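Local coordinates for protein probable mannosyltransferase KTR4 (Saccharomyces cerevisiae, PDB 5A07) that is a probable mannosyltransferase of the GT-A clan, with guanosine-5'-diphosphate and a manganese ion bound in its lumenal domain, at residues Cys315-Asn320 with Val357-Leu362; Ile269-Thr274 with Glu350-Ala355; Asn288-Phe293 with Ala366-Ile371. All blocks are in the same frame, centred on the assembly; numbering follows the deposited sequence.

Helix 354-365 begins in contact 2 and supplies its middle to contact 1; contact 3 uses the loop that follows it. Contact 1 is the core member, about 5 Å between its centre and that of the chain, and every touching residue is buried; there a single hydroxyl bond accompanies apolar packing. Contacts 2 and 3, each about 15 Å out, are only partly buried and more polar. A carboxylate gripping a turn before helix 272-282 marks contact 2, whereas contact 3 joins two loops, each braced by its own Asx turn, through a backbone bond and water. Contact 1 touches both others, for instance through Phe317 CZ and Ile371 CG2, 3.8 Å apart.

Contact 1 of 3, residues Cys315-Asn320 with Val357-Leu362; sequences CHFWTN and VRSLAL
Ser359, on helix 354-365, presents its hydroxyl to Phe317 of strand 316-317, and Phe317 N donates to Ser359 OG across 2.8 Å with a moderately bent N-H...O angle of 146°. The same oxygen is hydrogen-bonded to the carbonyl of Ala355, one helical turn earlier, so the serine links the strand edge to the helix backbone. Its torsion sets this up: OG stands beside its own backbone N and opposite the carbonyl carbon (chi1 -63°). On the other edge, His316 and Trp318 make backbone hydrogen bonds to Leu262 and Leu260 of strand 256-262. Helix 354-365 thus packs against a short strand of the mixed sheet in the GT-A fold, close to the nucleotide: the side chain of Thr319 lies about 7 Å from the bound GDP.

Carbon atoms pack beside the hydroxyl. The CB of His316 lies 3.3 Å from Ser359 OG, while its imidazole leads away from the helix. The Phe317 ring reaches the helix obliquely, CD2 being 3.3 Å from Ser359 OG; its apolar partner is the CD1 branch of Leu362, 3.7 Å from Phe317 CE2, and Trp295 stacks on the same ring. Farther along, the methyl CG2 of Thr319 approaches Arg358 CB at 4.4 Å. The polar ends of this last pair have other partners: Asp354 takes Thr319 OG1, and Glu322 forms a salt bridge with Arg358.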
ATOM      1  N   CYS B 315      -2.893   0.782 -11.520  1.00 19.69           N
ATOM      2  CA  CYS B 315      -3.334   1.327 -10.214  1.00 20.53           C
ATOM      3  C   CYS B 315      -2.895   0.417  -9.070  1.00 18.88           C
ATOM      4  O   CYS B 315      -2.912  -0.813  -9.165  1.00 18.76           O
ATOM      5  CB  CYS B 315      -4.838   1.510 -10.190  1.00 21.95           C
ATOM      6  SG  CYS B 315      -5.339   2.807 -11.337  1.00 21.24           S
ATOM      7  N   HIS B 316      -2.437   1.055  -7.969  1.00 18.53           N
ATOM      8  CA  HIS B 316      -1.999   0.354  -6.811  1.00 18.11           C
ATOM      9  C   HIS B 316      -2.190   1.173  -5.541  1.00 15.70           C
ATOM     10  O   HIS B 316      -2.212   2.399  -5.593  1.00 15.65           O
ATOM     11  CB  HIS B 316      -0.527  -0.086  -6.991  1.00 18.72           C
ATOM     12  CG  HIS B 316       0.431   1.053  -7.140  1.00 19.47           C
ATOM     13  ND1 HIS B 316       0.635   1.731  -8.334  1.00 21.53           N
ATOM     14  CD2 HIS B 316       1.206   1.664  -6.230  1.00 19.28           C
ATOM     15  CE1 HIS B 316       1.517   2.690  -8.136  1.00 22.37           C
ATOM     16  NE2 HIS B 316       1.892   2.661  -6.877  1.00 19.61           N
ATOM     17  N   PHE B 317      -2.308   0.488  -4.419  1.00 15.87           N
ATOM     18  CA  PHE B 317      -2.285   1.166  -3.116  1.00 16.47           C
ATOM     19  C   PHE B 317      -0.842   1.613  -2.924  1.00 17.00           C
ATOM     20  O   PHE B 317       0.076   0.853  -3.190  1.00 19.52           O
ATOM     21  CB  PHE B 317      -2.699   0.236  -2.000  1.00 15.96           C
ATOM     22  CG  PHE B 317      -3.992  -0.473  -2.292  1.00 16.18           C
ATOM     23  CD1 PHE B 317      -5.166   0.265  -2.374  1.00 16.67           C
ATOM     24  CD2 PHE B 317      -4.034  -1.842  -2.495  1.00 17.31           C
ATOM     25  CE1 PHE B 317      -6.369  -0.346  -2.745  1.00 17.93           C
ATOM     26  CE2 PHE B 317      -5.213  -2.452  -2.815  1.00 17.53           C
ATOM     27  CZ  PHE B 317      -6.372  -1.706  -2.938  1.00 16.71           C
ATOM     28  N   TRP B 318      -0.664   2.821  -2.401  1.00 17.03           N
ATOM     29  CA  TRP B 318       0.688   3.357  -2.244  1.00 15.79           C
ATOM     30  C   TRP B 318       1.257   2.969  -0.912  1.00 16.13           C
ATOM     31  O   TRP B 318       1.057   3.658   0.119  1.00 18.32           O
ATOM     32  CB  TRP B 318       0.648   4.859  -2.393  1.00 16.94           C
ATOM     33  CG  TRP B 318       2.002   5.436  -2.853  1.00 16.29           C
ATOM     34  CD1 TRP B 318       2.913   4.846  -3.657  1.00 17.42           C
ATOM     35  CD2 TRP B 318       2.494   6.719  -2.538  1.00 16.51           C
ATOM     36  NE1 TRP B 318       3.987   5.733  -3.884  1.00 18.32           N
ATOM     37  CE2 TRP B 318       3.733   6.880  -3.198  1.00 18.01           C
ATOM     38  CE3 TRP B 318       2.040   7.743  -1.723  1.00 16.58           C
ATOM     39  CZ2 TRP B 318       4.496   8.011  -3.045  1.00 17.84           C
ATOM     40  CZ3 TRP B 318       2.795   8.903  -1.638  1.00 17.35           C
ATOM     41  CH2 TRP B 318       3.983   9.021  -2.308  1.00 17.47           C
ATOM     42  N   THR B 319       1.979   1.882  -0.942  1.00 16.29           N
ATOM     43  CA  THR B 319       2.291   1.102   0.261  1.00 17.44           C
ATOM     44  C   THR B 319       3.273   1.734   1.265  1.00 16.40           C
ATOM     45  O   THR B 319       3.514   1.153   2.303  1.00 15.19           O
ATOM     46  CB  THR B 319       2.873  -0.288  -0.122  1.00 17.63           C
ATOM     47  OG1 THR B 319       3.994  -0.084  -0.975  1.00 17.30           O
ATOM     48  CG2 THR B 319       1.763  -1.128  -0.838  1.00 18.51           C
ATOM     49  N   ASN B 320       3.850   2.914   1.003  1.00 16.47           N
ATOM     50  CA  ASN B 320       4.656   3.511   2.059  1.00 15.98           C
ATOM     51  C   ASN B 320       3.896   3.654   3.362  1.00 16.61           C
ATOM     52  O   ASN B 320       4.481   3.693   4.429  1.00 15.75           O
ATOM     53  CB  ASN B 320       5.359   4.787   1.611  1.00 16.90           C
ATOM     54  CG  ASN B 320       4.429   5.839   1.020  1.00 16.21           C
ATOM     55  OD1 ASN B 320       3.575   6.368   1.697  1.00 17.69           O
ATOM     56  ND2 ASN B 320       4.664   6.184  -0.210  1.00 18.19           N
ATOM     57  N   VAL B 357       2.562  -5.375  -6.663  1.00 20.20           N
ATOM     58  CA  VAL B 357       2.453  -6.767  -6.297  1.00 19.67           C
ATOM     59  C   VAL B 357       1.464  -7.008  -5.202  1.00 19.08           C
ATOM     60  O   VAL B 357       0.585  -7.889  -5.297  1.00 18.53           O
ATOM     61  CB  VAL B 357       3.843  -7.327  -5.914  1.00 21.62           C
ATOM     62  CG1 VAL B 357       3.764  -8.718  -5.269  1.00 21.08           C
ATOM     63  CG2 VAL B 357       4.749  -7.326  -7.139  1.00 22.11           C
ATOM     64  N   ARG B 358       1.589  -6.268  -4.100  1.00 18.34           N
ATOM     65  CA  ARG B 358       0.589  -6.379  -3.009  1.00 19.20           C
ATOM     66  C   ARG B 358      -0.824  -6.078  -3.531  1.00 16.17           C
ATOM     67  O   ARG B 358      -1.798  -6.762  -3.150  1.00 18.62           O
ATOM     68  CB  ARG B 358       0.947  -5.360  -1.882  1.00 19.88           C
ATOM     69  CG  ARG B 358      -0.018  -5.331  -0.724  1.00 20.37           C
ATOM     70  CD  ARG B 358       0.531  -6.072   0.451  1.00 19.70           C
ATOM     71  NE  ARG B 358       1.641  -5.339   1.075  1.00 19.77           N
ATOM     72  CZ  ARG B 358       2.892  -5.782   1.161  1.00 23.00           C
ATOM     73  NH1 ARG B 358       3.224  -7.007   0.688  1.00 23.29           N
ATOM     74  NH2 ARG B 358       3.798  -5.039   1.774  1.00 21.97           N
ATOM     75  N   SER B 359      -0.920  -5.056  -4.373  1.00 16.39           N
ATOM     76  CA  SER B 359      -2.213  -4.525  -4.852  1.00 17.33           C
ATOM     77  C   SER B 359      -2.902  -5.523  -5.813  1.00 18.75           C
ATOM     78  O   SER B 359      -4.104  -5.730  -5.709  1.00 17.22           O
ATOM     79  CB  SER B 359      -2.039  -3.187  -5.571  1.00 19.39           C
ATOM     80  OG  SER B 359      -1.524  -2.213  -4.682  1.00 17.15           O
ATOM     81  N   LEU B 360      -2.120  -6.201  -6.641  1.00 17.17           N
ATOM     82  CA  LEU B 360      -2.705  -7.248  -7.536  1.00 20.09           C
ATOM     83  C   LEU B 360      -3.265  -8.403  -6.761  1.00 20.24           C
ATOM     84  O   LEU B 360      -4.377  -8.866  -6.993  1.00 23.04           O
ATOM     85  CB  LEU B 360      -1.655  -7.758  -8.561  1.00 19.13           C
ATOM     86  CG  LEU B 360      -1.376  -6.760  -9.624  1.00 19.83           C
ATOM     87  CD1 LEU B 360      -0.095  -7.111 -10.385  1.00 20.62           C
ATOM     88  CD2 LEU B 360      -2.500  -6.689 -10.629  1.00 19.81           C
ATOM     89  N   ALA B 361      -2.518  -8.826  -5.741  1.00 20.67           N
ATOM     90  CA  ALA B 361      -2.973  -9.880  -4.884  1.00 19.58           C
ATOM     91  C   ALA B 361      -4.251  -9.494  -4.136  1.00 19.69           C
ATOM     92  O   ALA B 361      -5.185 -10.306  -4.033  1.00 17.26           O
ATOM     93  CB  ALA B 361      -1.925 -10.288  -3.900  1.00 21.39           C
ATOM     94  N   LEU B 362      -4.258  -8.302  -3.550  1.00 17.19           N
ATOM     95  CA  LEU B 362      -5.452  -7.864  -2.834  1.00 16.21           C
ATOM     96  C   LEU B 362      -6.681  -7.778  -3.795  1.00 16.31           C
ATOM     97  O   LEU B 362      -7.774  -8.118  -3.452  1.00 18.84           O
ATOM     98  CB  LEU B 362      -5.171  -6.510  -2.184  1.00 16.14           C
ATOM     99  CG  LEU B 362      -4.319  -6.548  -0.940  1.00 18.89           C
ATOM    100  CD1 LEU B 362      -3.819  -5.115  -0.681  1.00 18.28           C
ATOM    101  CD2 LEU B 362      -5.111  -7.054   0.253  1.00 19.25           C
TER

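Contact 2 of 3, residues Ile269-Thr274 with Glu350-Ala355; sequences IETLWT and ERWGDA
Both carboxylate oxygens of Glu350 are spent on Thr271, one on its backbone and one on its side chain. Thr271 N donates to Glu350 OE1 at 2.8 Å in a nearly straight bond (174°), meeting the oxygen on its syn side and somewhat out of the carboxylate plane. The hydroxyl Thr271 OG1 donates to Glu350 OE2 over 2.5 Å, so short that its detail is doubtful. Thr271 holds OG1 between its backbone N and carbonyl carbon (chi1 67°), where N and OG1 together face the carboxylate as a two-pronged donor. A third donor comes from within the glutamate's own segment: Trp352 NE1 reaches Glu350 OE1 at 2.8 Å, from the opposite face of the carboxylate plane to Thr271 N, and these two N-H bonds hold the carboxylate in place. They would probably favour the ionised acid, although the like charge of nearby Glu270 would act the other way.

Thr271 occupies the N-cap position of helix 272-282, and Gly353 that of helix 354-365, so the contact ties together the turns that lead into two helices of the GT-A domain. The Glu350 carboxylate holds Thr271 N, just ahead of helix 272-282.

Outside the polar cluster the indole of Trp352 does the packing. Leu272 CB sits over one face, 3.8 Å from the centroid of the five-membered ring of Trp352 and 21° off its normal, a CH-pi contact. Thr271 OG1 lies at the edge of the same indole, 3.7 Å from Trp352 CZ2. Ile269 comes in obliquely, its CG2 branch 3.7 Å from Trp352 CD1. Leu341 and Lys344 of helix 332-344 also touch the indole.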
ATOM      1  N   ILE B 269       7.251  -2.515 -14.720  1.00 25.08           N
ATOM      2  CA  ILE B 269       6.452  -3.705 -14.555  1.00 23.10           C
ATOM      3  C   ILE B 269       5.950  -4.242 -15.883  1.00 27.38           C
ATOM      4  O   ILE B 269       4.805  -4.727 -16.013  1.00 24.51           O
ATOM      5  CB  ILE B 269       5.234  -3.454 -13.622  1.00 23.71           C
ATOM      6  CG1 ILE B 269       4.406  -2.269 -14.094  1.00 23.87           C
ATOM      7  CG2 ILE B 269       5.753  -3.331 -12.193  1.00 23.66           C
ATOM      8  CD1 ILE B 269       3.082  -2.041 -13.311  1.00 24.36           C
ATOM      9  N   GLU B 270       6.827  -4.227 -16.879  1.00 30.02           N
ATOM     10  CA  GLU B 270       6.443  -4.665 -18.234  1.00 30.51           C
ATOM     11  C   GLU B 270       5.689  -5.976 -18.277  1.00 26.01           C
ATOM     12  O   GLU B 270       4.637  -6.062 -18.955  1.00 28.50           O
ATOM     13  CB  GLU B 270       7.688  -4.751 -19.138  1.00 34.75           C
ATOM     14  CG  GLU B 270       7.322  -5.164 -20.551  1.00 42.21           C
ATOM     15  CD  GLU B 270       8.488  -5.018 -21.527  1.00 44.41           C
ATOM     16  OE1 GLU B 270       9.634  -5.109 -21.063  1.00 43.67           O
ATOM     17  OE2 GLU B 270       8.237  -4.809 -22.736  1.00 49.59           O
ATOM     18  N   THR B 271       6.144  -7.005 -17.589  1.00 24.76           N
ATOM     19  CA  THR B 271       5.481  -8.300 -17.604  1.00 27.21           C
ATOM     20  C   THR B 271       4.811  -8.749 -16.326  1.00 24.58           C
ATOM     21  O   THR B 271       4.412  -9.884 -16.206  1.00 26.54           O
ATOM     22  CB  THR B 271       6.440  -9.460 -18.042  1.00 34.18           C
ATOM     23  OG1 THR B 271       7.484  -9.674 -17.058  1.00 31.86           O
ATOM     24  CG2 THR B 271       7.039  -9.160 -19.443  1.00 33.89           C
ATOM     25  N   LEU B 272       4.579  -7.871 -15.377  1.00 23.51           N
ATOM     26  CA  LEU B 272       3.967  -8.321 -14.130  1.00 22.16           C
ATOM     27  C   LEU B 272       2.476  -8.771 -14.300  1.00 20.41           C
ATOM     28  O   LEU B 272       2.062  -9.802 -13.813  1.00 21.96           O
ATOM     29  CB  LEU B 272       4.099  -7.224 -13.055  1.00 23.22           C
ATOM     30  CG  LEU B 272       3.335  -7.487 -11.755  1.00 22.40           C
ATOM     31  CD1 LEU B 272       3.807  -8.731 -11.044  1.00 23.38           C
ATOM     32  CD2 LEU B 272       3.567  -6.233 -10.876  1.00 23.67           C
ATOM     33  N   TRP B 273       1.721  -7.996 -15.028  1.00 22.62           N
ATOM     34  CA  TRP B 273       0.308  -8.355 -15.315  1.00 23.13           C
ATOM     35  C   TRP B 273       0.219  -9.657 -16.135  1.00 24.87           C
ATOM     36  O   TRP B 273      -0.535 -10.542 -15.818  1.00 24.02           O
ATOM     37  CB  TRP B 273      -0.359  -7.208 -16.131  1.00 24.88           C
ATOM     38  CG  TRP B 273      -1.781  -7.508 -16.499  1.00 27.14           C
ATOM     39  CD1 TRP B 273      -2.244  -7.875 -17.734  1.00 26.64           C
ATOM     40  CD2 TRP B 273      -2.900  -7.591 -15.600  1.00 24.62           C
ATOM     41  NE1 TRP B 273      -3.587  -8.159 -17.660  1.00 27.47           N
ATOM     42  CE2 TRP B 273      -4.021  -7.954 -16.369  1.00 25.43           C
ATOM     43  CE3 TRP B 273      -3.068  -7.335 -14.232  1.00 24.73           C
ATOM     44  CZ2 TRP B 273      -5.288  -8.128 -15.812  1.00 25.43           C
ATOM     45  CZ3 TRP B 273      -4.322  -7.491 -13.664  1.00 23.38           C
ATOM     46  CH2 TRP B 273      -5.437  -7.853 -14.456  1.00 26.01           C
ATOM     47  N   THR B 274       0.975  -9.753 -17.216  1.00 28.77           N
ATOM     48  CA  THR B 274       0.859 -10.965 -18.097  1.00 29.19           C
ATOM     49  C   THR B 274       1.250 -12.187 -17.322  1.00 28.25           C
ATOM     50  O   THR B 274       0.574 -13.199 -17.381  1.00 27.70           O
ATOM     51  CB  THR B 274       1.645 -10.804 -19.417  1.00 31.26           C
ATOM     52  OG1 THR B 274       2.980 -10.391 -19.149  1.00 33.59           O
ATOM     53  CG2 THR B 274       1.064  -9.658 -20.212  1.00 35.35           C
ATOM     54  N   GLU B 350      13.081  -6.989 -14.038  1.00 28.95           N
ATOM     55  CA  GLU B 350      12.357  -5.768 -14.195  1.00 30.28           C
ATOM     56  C   GLU B 350      12.523  -5.026 -12.857  1.00 31.01           C
ATOM     57  O   GLU B 350      13.502  -5.268 -12.160  1.00 26.44           O
ATOM     58  CB  GLU B 350      10.927  -6.133 -14.574  1.00 30.79           C
ATOM     59  CG  GLU B 350      10.868  -6.829 -15.948  1.00 33.41           C
ATOM     60  CD  GLU B 350       9.471  -7.271 -16.416  1.00 38.47           C
ATOM     61  OE1 GLU B 350       8.386  -6.797 -15.905  1.00 29.46           O
ATOM     62  OE2 GLU B 350       9.459  -8.161 -17.267  1.00 36.47           O
ATOM     63  N   ARG B 351      11.619  -4.114 -12.493  1.00 27.26           N
ATOM     64  CA  ARG B 351      11.794  -3.380 -11.230  1.00 23.80           C
ATOM     65  C   ARG B 351      10.452  -3.441 -10.507  1.00 25.07           C
ATOM     66  O   ARG B 351       9.858  -2.411 -10.143  1.00 27.12           O
ATOM     67  CB  ARG B 351      12.320  -1.940 -11.451  1.00 26.56           C
ATOM     68  CG  ARG B 351      13.195  -1.428 -10.227  1.00 29.89           C
ATOM     69  CD  ARG B 351      12.854  -0.022  -9.800  1.00 31.90           C
ATOM     70  NE  ARG B 351      11.435  -0.015  -9.424  1.00 36.41           N
ATOM     71  CZ  ARG B 351      10.677   1.072  -9.248  1.00 39.33           C
ATOM     72  NH1 ARG B 351      11.196   2.252  -9.349  1.00 38.18           N
ATOM     73  NH2 ARG B 351       9.367   0.950  -8.928  1.00 40.96           N
ATOM     74  N   TRP B 352       9.958  -4.639 -10.296  1.00 22.71           N
ATOM     75  CA  TRP B 352       8.638  -4.769  -9.749  1.00 24.40           C
ATOM     76  C   TRP B 352       8.611  -4.253  -8.290  1.00 26.27           C
ATOM     77  O   TRP B 352       9.327  -4.782  -7.440  1.00 24.44           O
ATOM     78  CB  TRP B 352       8.210  -6.227  -9.750  1.00 24.83           C
ATOM     79  CG  TRP B 352       7.989  -6.863 -11.088  1.00 23.05           C
ATOM     80  CD1 TRP B 352       7.955  -6.250 -12.278  1.00 24.49           C
ATOM     81  CD2 TRP B 352       7.804  -8.266 -11.342  1.00 20.91           C
ATOM     82  NE1 TRP B 352       7.709  -7.163 -13.262  1.00 24.17           N
ATOM     83  CE2 TRP B 352       7.634  -8.412 -12.709  1.00 22.32           C
ATOM     84  CE3 TRP B 352       7.761  -9.406 -10.539  1.00 23.87           C
ATOM     85  CZ2 TRP B 352       7.422  -9.656 -13.319  1.00 23.59           C
ATOM     86  CZ3 TRP B 352       7.569 -10.662 -11.155  1.00 25.96           C
ATOM     87  CH2 TRP B 352       7.396 -10.758 -12.523  1.00 24.43           C
ATOM     88  N   GLY B 353       7.775  -3.252  -8.006  1.00 26.92           N
ATOM     89  CA  GLY B 353       7.586  -2.727  -6.654  1.00 23.10           C
ATOM     90  C   GLY B 353       6.686  -3.578  -5.789  1.00 22.72           C
ATOM     91  O   GLY B 353       5.814  -4.319  -6.283  1.00 22.09           O
ATOM     92  N   ASP B 354       6.886  -3.481  -4.487  1.00 20.63           N
ATOM     93  CA  ASP B 354       5.985  -4.144  -3.552  1.00 20.30           C
ATOM     94  C   ASP B 354       4.518  -3.647  -3.694  1.00 19.48           C
ATOM     95  O   ASP B 354       3.595  -4.394  -3.466  1.00 18.98           O
ATOM     96  CB  ASP B 354       6.448  -4.076  -2.132  1.00 20.70           C
ATOM     97  CG  ASP B 354       6.550  -2.640  -1.593  1.00 23.42           C
ATOM     98  OD1 ASP B 354       7.512  -1.936  -1.887  1.00 30.37           O
ATOM     99  OD2 ASP B 354       5.637  -2.262  -0.856  1.00 30.55           O
ATOM    100  N   ALA B 355       4.354  -2.383  -4.056  1.00 19.45           N
ATOM    101  CA  ALA B 355       3.031  -1.769  -4.159  1.00 18.91           C
ATOM    102  C   ALA B 355       2.134  -2.425  -5.255  1.00 19.10           C
ATOM    103  O   ALA B 355       1.078  -2.955  -4.923  1.00 18.13           O
ATOM    104  CB  ALA B 355       3.161  -0.288  -4.328  1.00 20.17           C
TER

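Contact 3 of 3, residues Asn288-Phe293 with Ala366-Ile371; sequences NVNGAF and ADKSSI
Asn288 lays its side chain against the backbone that joins Ala366 to Asp367. Asn288 CB lies 3.5 Å from Ala366 C, and the amide oxygen Asn288 OD1 passes 3.4 Å from Asp367 CA. With CG opposite its backbone N (chi1 -171°), Asn288 also turns OD1 toward Asn290 N within its own segment, closing an Asx turn inside the type I beta turn from Asn288 to Gly291.

Asp367 forms a matching Asx turn. Its OD1 accepts from both Ser369 N and Ser369 OG, which arrive from the same face of the carboxylate plane, and this pins the group at the start of the 3-10 segment 368-370. The side chains of Asn290 and Asp367 cross obliquely, amide and carboxylate planes 89° apart. Between the two turns, water 1 donates to Asn288 OD1 and to Asp367 OD2.

Lys368 runs across the side chain of Asn290 at about a right angle. Its backbone N gives a direct backbone hydrogen bond, to Asn290 O at 2.9 Å and almost straight at hydrogen (172°), although the donor stands above the carbonyl plane. The aliphatic part then follows the first loop: Lys368 CD comes 3.7 Å from Gly291 O, and Lys368 CB 4.0 Å from Ala292 CB. At the tip, Lys368 NZ is linked through water 2 to Gly291 O. Deeper in, Gly291 CA makes a CH...O contact of 3.5 Å with Ala366 O.

The loop 366-371 continues from helix 354-365, and the backbones of Leu364 and Ala363 hydrogen-bond to those of Asn288 and Ala292. The chemistry implies a junction of two separately braced turns, joined by a backbone hydrogen bond, by the packing of Asn288 and the Lys368 chain, and by bridging water where the loops are partly exposed.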
ATOM      1  N   ASN B 288     -11.299 -14.127  -5.932  1.00 24.15           N
ATOM      2  CA  ASN B 288     -12.486 -13.761  -5.154  1.00 22.63           C
ATOM      3  C   ASN B 288     -13.511 -13.161  -6.053  1.00 24.68           C
ATOM      4  O   ASN B 288     -13.175 -12.319  -6.905  1.00 25.94           O
ATOM      5  CB  ASN B 288     -12.156 -12.761  -4.031  1.00 25.36           C
ATOM      6  CG  ASN B 288     -13.304 -12.549  -3.097  1.00 26.25           C
ATOM      7  OD1 ASN B 288     -14.235 -11.827  -3.376  1.00 26.08           O
ATOM      8  ND2 ASN B 288     -13.259 -13.209  -1.998  1.00 27.10           N
ATOM      9  N   VAL B 289     -14.775 -13.573  -5.915  1.00 25.79           N
ATOM     10  CA  VAL B 289     -15.793 -13.143  -6.886  1.00 26.92           C
ATOM     11  C   VAL B 289     -16.121 -11.666  -6.711  1.00 26.05           C
ATOM     12  O   VAL B 289     -16.648 -11.058  -7.612  1.00 24.22           O
ATOM     13  CB  VAL B 289     -17.111 -13.994  -6.846  1.00 30.51           C
ATOM     14  CG1 VAL B 289     -16.764 -15.458  -7.139  1.00 35.12           C
ATOM     15  CG2 VAL B 289     -17.799 -13.906  -5.497  1.00 28.68           C
ATOM     16  N   ASN B 290     -15.801 -11.099  -5.565  1.00 23.30           N
ATOM     17  CA  ASN B 290     -15.921  -9.683  -5.338  1.00 24.67           C
ATOM     18  C   ASN B 290     -14.580  -8.904  -5.385  1.00 25.04           C
ATOM     19  O   ASN B 290     -14.450  -7.871  -4.702  1.00 23.09           O
ATOM     20  CB  ASN B 290     -16.648  -9.373  -4.008  1.00 23.70           C
ATOM     21  CG  ASN B 290     -17.321  -7.972  -4.010  1.00 31.63           C
ATOM     22  OD1 ASN B 290     -17.430  -7.183  -2.974  1.00 32.42           O
ATOM     23  ND2 ASN B 290     -17.765  -7.614  -5.188  1.00 31.60           N
ATOM     24  N   GLY B 291     -13.645  -9.377  -6.184  1.00 22.47           N
ATOM     25  CA  GLY B 291     -12.365  -8.715  -6.381  1.00 22.87           C
ATOM     26  C   GLY B 291     -12.487  -7.366  -7.070  1.00 21.25           C
ATOM     27  O   GLY B 291     -13.489  -7.040  -7.765  1.00 19.00           O
ATOM     28  N   ALA B 292     -11.436  -6.564  -6.918  1.00 18.05           N
ATOM     29  CA  ALA B 292     -11.454  -5.215  -7.456  1.00 16.94           C
ATOM     30  C   ALA B 292     -11.095  -5.193  -8.923  1.00 19.51           C
ATOM     31  O   ALA B 292     -10.134  -4.582  -9.329  1.00 17.53           O
ATOM     32  CB  ALA B 292     -10.531  -4.327  -6.649  1.00 17.93           C
ATOM     33  N   PHE B 293     -11.888  -5.870  -9.761  1.00 21.94           N
ATOM     34  CA  PHE B 293     -11.488  -6.087 -11.138  1.00 21.35           C
ATOM     35  C   PHE B 293     -11.555  -4.867 -12.016  1.00 22.69           C
ATOM     36  O   PHE B 293     -10.694  -4.674 -12.838  1.00 21.27           O
ATOM     37  CB  PHE B 293     -12.331  -7.220 -11.760  1.00 22.88           C
ATOM     38  CG  PHE B 293     -12.284  -8.482 -10.964  1.00 24.40           C
ATOM     39  CD1 PHE B 293     -11.088  -9.121 -10.713  1.00 24.55           C
ATOM     40  CD2 PHE B 293     -13.444  -9.042 -10.467  1.00 27.72           C
ATOM     41  CE1 PHE B 293     -11.042 -10.297  -9.957  1.00 26.44           C
ATOM     42  CE2 PHE B 293     -13.395 -10.221  -9.736  1.00 26.47           C
ATOM     43  CZ  PHE B 293     -12.184 -10.829  -9.456  1.00 26.06           C
ATOM     44  N   ALA B 366      -9.083 -11.233  -2.888  1.00 21.97           N
ATOM     45  CA  ALA B 366      -9.846 -10.798  -1.722  1.00 21.53           C
ATOM     46  C   ALA B 366     -11.044  -9.999  -2.176  1.00 21.49           C
ATOM     47  O   ALA B 366     -11.053  -9.428  -3.264  1.00 22.20           O
ATOM     48  CB  ALA B 366      -9.019  -9.935  -0.789  1.00 21.76           C
ATOM     49  N   ASP B 367     -12.024  -9.960  -1.302  1.00 21.66           N
ATOM     50  CA  ASP B 367     -13.222  -9.207  -1.495  1.00 22.57           C
ATOM     51  C   ASP B 367     -12.903  -7.723  -1.317  1.00 20.82           C
ATOM     52  O   ASP B 367     -12.444  -7.309  -0.265  1.00 21.26           O
ATOM     53  CB  ASP B 367     -14.242  -9.583  -0.392  1.00 23.54           C
ATOM     54  CG  ASP B 367     -15.590  -8.921  -0.595  1.00 28.39           C
ATOM     55  OD1 ASP B 367     -15.718  -7.743  -1.038  1.00 30.39           O
ATOM     56  OD2 ASP B 367     -16.609  -9.572  -0.302  1.00 36.37           O
ATOM     57  N   LYS B 368     -13.212  -6.913  -2.313  1.00 17.67           N
ATOM     58  CA  LYS B 368     -12.824  -5.528  -2.281  1.00 19.56           C
ATOM     59  C   LYS B 368     -13.448  -4.695  -1.124  1.00 21.88           C
ATOM     60  O   LYS B 368     -12.892  -3.619  -0.766  1.00 19.35           O
ATOM     61  CB  LYS B 368     -13.081  -4.871  -3.611  1.00 20.31           C
ATOM     62  CG  LYS B 368     -14.558  -4.670  -3.914  1.00 24.17           C
ATOM     63  CD  LYS B 368     -14.672  -4.457  -5.411  1.00 25.96           C
ATOM     64  CE  LYS B 368     -15.940  -3.735  -5.788  1.00 35.44           C
ATOM     65  NZ  LYS B 368     -16.997  -4.659  -5.812  1.00 38.46           N
ATOM     66  N   SER B 369     -14.557  -5.155  -0.544  1.00 20.95           N
ATOM     67  CA  SER B 369     -15.204  -4.465   0.577  1.00 23.71           C
ATOM     68  C   SER B 369     -14.452  -4.710   1.914  1.00 22.68           C
ATOM     69  O   SER B 369     -14.764  -4.062   2.905  1.00 21.41           O
ATOM     70  CB  SER B 369     -16.670  -4.893   0.697  1.00 27.20           C
ATOM     71  OG  SER B 369     -16.749  -6.278   1.033  1.00 30.00           O
ATOM     72  N   SER B 370     -13.447  -5.580   1.900  1.00 18.09           N
ATOM     73  CA  SER B 370     -12.561  -5.786   3.015  1.00 19.57           C
ATOM     74  C   SER B 370     -11.311  -4.865   3.018  1.00 19.29           C
ATOM     75  O   SER B 370     -10.473  -5.012   3.906  1.00 17.83           O
ATOM     76  CB  SER B 370     -12.104  -7.281   3.153  1.00 17.43           C
ATOM     77  OG  SER B 370     -11.204  -7.673   2.119  1.00 18.83           O
ATOM     78  N   ILE B 371     -11.182  -4.000   2.009  1.00 15.98           N
ATOM     79  CA  ILE B 371     -10.027  -3.111   1.810  1.00 15.64           C
ATOM     80  C   ILE B 371     -10.542  -1.682   2.109  1.00 16.06           C
ATOM     81  O   ILE B 371     -11.527  -1.205   1.466  1.00 19.18           O
ATOM     82  CB  ILE B 371      -9.468  -3.228   0.394  1.00 16.36           C
ATOM     83  CG1 ILE B 371      -8.985  -4.675   0.124  1.00 16.25           C
ATOM     84  CG2 ILE B 371      -8.391  -2.197   0.198  1.00 16.94           C
ATOM     85  CD1 ILE B 371      -8.593  -4.896  -1.285  1.00 15.71           C
TER
HETATM   86  O   HOH W   1     -16.806 -11.962  -1.795  1.00 44.82           O
HETATM   87  O   HOH W   2     -16.186  -6.927  -7.837  1.00 34.89           O
HETATM   88  O   HOH W   3     -10.310  -6.822  -3.832  1.00 21.16           O